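Local atomic coordinates of oxidoreductase (Thermotoga maritima, PDB entry 1ZH8), a protein that probably catalyses NADP-dependent oxidation or reduction of an alcohol or carbonyl substrate as a member of the GFO/IDH/MocA oxidoreductase family. Residues A219-L224 with D232-I237. Numbering follows the deposited sequence.
With NA (sodium ion), chain C.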
ATOM      1  N   ALA A 219       6.935   0.196  -8.027  1.00 34.51           N
ATOM      2  CA  ALA A 219       6.039   1.335  -7.892  1.00 32.60           C
ATOM      3  C   ALA A 219       5.363   1.705  -9.183  1.00 34.28           C
ATOM      4  O   ALA A 219       5.869   1.415 -10.267  1.00 35.01           O
ATOM      5  CB  ALA A 219       6.808   2.548  -7.339  1.00 32.09           C
ATOM      6  N   VAL A 220       4.226   2.378  -9.072  1.00 36.03           N
ATOM      7  CA  VAL A 220       3.543   2.894 -10.257  1.00 37.96           C
ATOM      8  C   VAL A 220       3.297   4.410 -10.099  1.00 41.03           C
ATOM      9  O   VAL A 220       2.695   4.854  -9.121  1.00 44.08           O
ATOM     10  CB  VAL A 220       2.253   2.072 -10.565  1.00 36.50           C
ATOM     11  CG1 VAL A 220       1.375   2.000  -9.352  1.00 38.79           C
ATOM     12  CG2 VAL A 220       1.477   2.651 -11.732  1.00 32.52           C
ATOM     13  N   ALA A 221       3.811   5.186 -11.051  1.00 42.60           N
ATOM     14  CA  ALA A 221       3.731   6.648 -11.038  1.00 42.06           C
ATOM     15  C   ALA A 221       2.825   7.134 -12.152  1.00 44.15           C
ATOM     16  O   ALA A 221       2.938   6.671 -13.286  1.00 46.90           O
ATOM     17  CB  ALA A 221       5.089   7.231 -11.207  1.00 40.30           C
ATOM     18  N   LYS A 222       1.910   8.045 -11.827  1.00 44.57           N
ATOM     19  CA  LYS A 222       0.980   8.607 -12.818  1.00 43.66           C
ATOM     20  C   LYS A 222       0.954  10.145 -12.828  1.00 44.74           C
ATOM     21  O   LYS A 222       1.319  10.796 -11.847  1.00 44.72           O
ATOM     22  CB  LYS A 222      -0.425   8.059 -12.611  1.00 42.14           C
ATOM     23  CG  LYS A 222      -0.505   6.581 -12.734  1.00 40.56           C
ATOM     24  CD  LYS A 222      -1.889   6.129 -13.173  1.00 40.11           C
ATOM     25  CE  LYS A 222      -1.899   4.620 -13.363  1.00 36.15           C
ATOM     26  NZ  LYS A 222      -3.135   4.150 -14.013  1.00 47.12           N
ATOM     27  N   ASP A 223       0.540  10.714 -13.960  1.00 45.63           N
ATOM     28  CA  ASP A 223       0.392  12.149 -14.116  1.00 42.45           C
ATOM     29  C   ASP A 223      -1.102  12.446 -14.191  1.00 40.53           C
ATOM     30  O   ASP A 223      -1.690  12.311 -15.249  1.00 42.58           O
ATOM     31  CB  ASP A 223       1.110  12.583 -15.393  1.00 43.75           C
ATOM     32  CG  ASP A 223       0.953  14.078 -15.701  1.00 47.16           C
ATOM     33  OD1 ASP A 223       0.097  14.765 -15.103  1.00 43.00           O
ATOM     34  OD2 ASP A 223       1.702  14.585 -16.552  1.00 49.19           O
ATOM     35  N   LEU A 224      -1.710  12.851 -13.073  1.00 37.90           N
ATOM     36  CA  LEU A 224      -3.183  12.943 -12.962  1.00 36.14           C
ATOM     37  C   LEU A 224      -3.749  14.368 -13.031  1.00 35.80           C
ATOM     38  O   LEU A 224      -4.941  14.566 -13.272  1.00 33.86           O
ATOM     39  CB  LEU A 224      -3.655  12.308 -11.650  1.00 36.23           C
ATOM     40  CG  LEU A 224      -3.404  10.836 -11.338  1.00 33.84           C
ATOM     41  CD1 LEU A 224      -3.780  10.615  -9.893  1.00 32.65           C
ATOM     42  CD2 LEU A 224      -4.222   9.933 -12.289  1.00 31.84           C
ATOM     43  N   ASP A 232       2.539  13.191 -10.521  1.00 39.06           N
ATOM     44  CA  ASP A 232       1.978  13.751  -9.298  1.00 36.24           C
ATOM     45  C   ASP A 232       1.286  12.705  -8.429  1.00 33.69           C
ATOM     46  O   ASP A 232       0.754  13.024  -7.376  1.00 32.69           O
ATOM     47  CB  ASP A 232       1.026  14.902  -9.651  1.00 35.86           C
ATOM     48  CG  ASP A 232      -0.027  14.502 -10.672  1.00 35.52           C
ATOM     49  OD1 ASP A 232      -0.687  13.461 -10.492  1.00 43.54           O
ATOM     50  OD2 ASP A 232      -0.219  15.239 -11.655  1.00 41.97           O
ATOM     51  N   PHE A 233       1.300  11.460  -8.889  1.00 31.60           N
ATOM     52  CA  PHE A 233       0.770  10.349  -8.127  1.00 32.30           C
ATOM     53  C   PHE A 233       1.771   9.205  -8.105  1.00 33.34           C
ATOM     54  O   PHE A 233       2.397   8.894  -9.107  1.00 35.33           O
ATOM     55  CB  PHE A 233      -0.570   9.886  -8.689  1.00 29.69           C
ATOM     56  CG  PHE A 233      -1.130   8.679  -7.987  1.00 34.79           C
ATOM     57  CD1 PHE A 233      -0.788   7.390  -8.402  1.00 36.51           C
ATOM     58  CD2 PHE A 233      -1.970   8.823  -6.903  1.00 30.49           C
ATOM     59  CE1 PHE A 233      -1.285   6.279  -7.759  1.00 35.75           C
ATOM     60  CE2 PHE A 233      -2.474   7.703  -6.245  1.00 37.08           C
ATOM     61  CZ  PHE A 233      -2.130   6.431  -6.675  1.00 38.51           C
ATOM     62  N   LEU A 234       1.935   8.578  -6.951  1.00 33.36           N
ATOM     63  CA  LEU A 234       2.867   7.469  -6.840  1.00 32.03           C
ATOM     64  C   LEU A 234       2.319   6.465  -5.832  1.00 31.73           C
ATOM     65  O   LEU A 234       1.860   6.860  -4.764  1.00 32.51           O
ATOM     66  CB  LEU A 234       4.232   7.986  -6.409  1.00 31.57           C
ATOM     67  CG  LEU A 234       5.275   6.909  -6.126  1.00 35.79           C
ATOM     68  CD1 LEU A 234       5.571   6.225  -7.453  1.00 44.82           C
ATOM     69  CD2 LEU A 234       6.541   7.478  -5.531  1.00 29.88           C
ATOM     70  N   SER A 235       2.320   5.181  -6.184  1.00 31.66           N
ATOM     71  CA  SER A 235       2.062   4.111  -5.210  1.00 31.33           C
ATOM     72  C   SER A 235       3.165   3.060  -5.292  1.00 33.18           C
ATOM     73  O   SER A 235       3.550   2.627  -6.395  1.00 36.06           O
ATOM     74  CB  SER A 235       0.700   3.474  -5.439  1.00 31.68           C
ATOM     75  OG  SER A 235       0.293   2.745  -4.297  1.00 30.68           O
ATOM     76  N   SER A 236       3.663   2.637  -4.135  1.00 32.82           N
ATOM     77  CA  SER A 236       4.847   1.786  -4.078  1.00 33.63           C
ATOM     78  C   SER A 236       4.818   0.756  -2.962  1.00 33.75           C
ATOM     79  O   SER A 236       4.241   0.991  -1.904  1.00 32.61           O
ATOM     80  CB  SER A 236       6.088   2.653  -3.891  1.00 33.71           C
ATOM     81  OG  SER A 236       6.052   3.272  -2.629  1.00 32.74           O
ATOM     82  N   ILE A 237       5.446  -0.390  -3.211  1.00 33.63           N
ATOM     83  CA  ILE A 237       5.852  -1.291  -2.128  1.00 35.55           C
ATOM     84  C   ILE A 237       7.348  -1.422  -2.161  1.00 34.61           C
ATOM     85  O   ILE A 237       7.993  -1.293  -3.215  1.00 35.46           O
ATOM     86  CB  ILE A 237       5.283  -2.715  -2.239  1.00 35.97           C
ATOM     87  CG1 ILE A 237       5.297  -3.181  -3.681  1.00 35.78           C
ATOM     88  CG2 ILE A 237       3.873  -2.789  -1.677  1.00 48.66           C
ATOM     89  CD1 ILE A 237       5.091  -4.652  -3.797  1.00 53.60           C
TER
HETATM   90 NA    NA C 329       0.930  16.461 -13.601  1.00 40.19          NA
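Leu224 and Asp232 meet at the loop end of a beta hairpin, where strands 214-222 and 233-240 of the GFO/IDH/MocA C-terminal domain, antiparallel neighbours in its large mixed sheet, are joined by a sodium-binding loop. The two carboxylates of this end stand almost perpendicular, their planes 89° apart, and each gives one oxygen to the metal: Asp223 OD1 lies 2.4 Å and Asp232 OD2 2.6 Å from the sodium ion. Ser225, Leu228 and Gly230 complete the site with backbone carbonyls. Asp232 has CG between its backbone N and carbonyl carbon (chi1 53°), which turns the carboxylate back across the hairpin; its OD1 accepts the amide of Leu224 on the syn side, N to OD1 2.8 Å. One carboxylate thus ties the metal to the start of the loop. The Leu224 side chain then runs obliquely alongside Phe233, CD1 resting 3.5 Å from Phe233 CB and approaching the ring near CG. An alanine in place of Leu224 would probably leave the CB and ring base of Phe233 without this methyl contact. Lys222 shares that face of the sheet, yet its amine leads away to Glu239 and Gly243 of the second subunit. On the other face, Leu234 has CG anti to its backbone N and sets CD1 3.9 Å from both Ala219 CB and Ala221 CB, a small apolar cluster that helices 195-211 and 313-329 pack against. Between the strands, Val220 and Ser235 form a hydrogen-bonded pair, each backbone N donating to the other's O. The register slips at a classic beta bulge opposite Lys222, whose carbonyl O accepts both Asp232 N and Phe233 N at 3.0 Å, the first nearly straight at 176°, the second more bent.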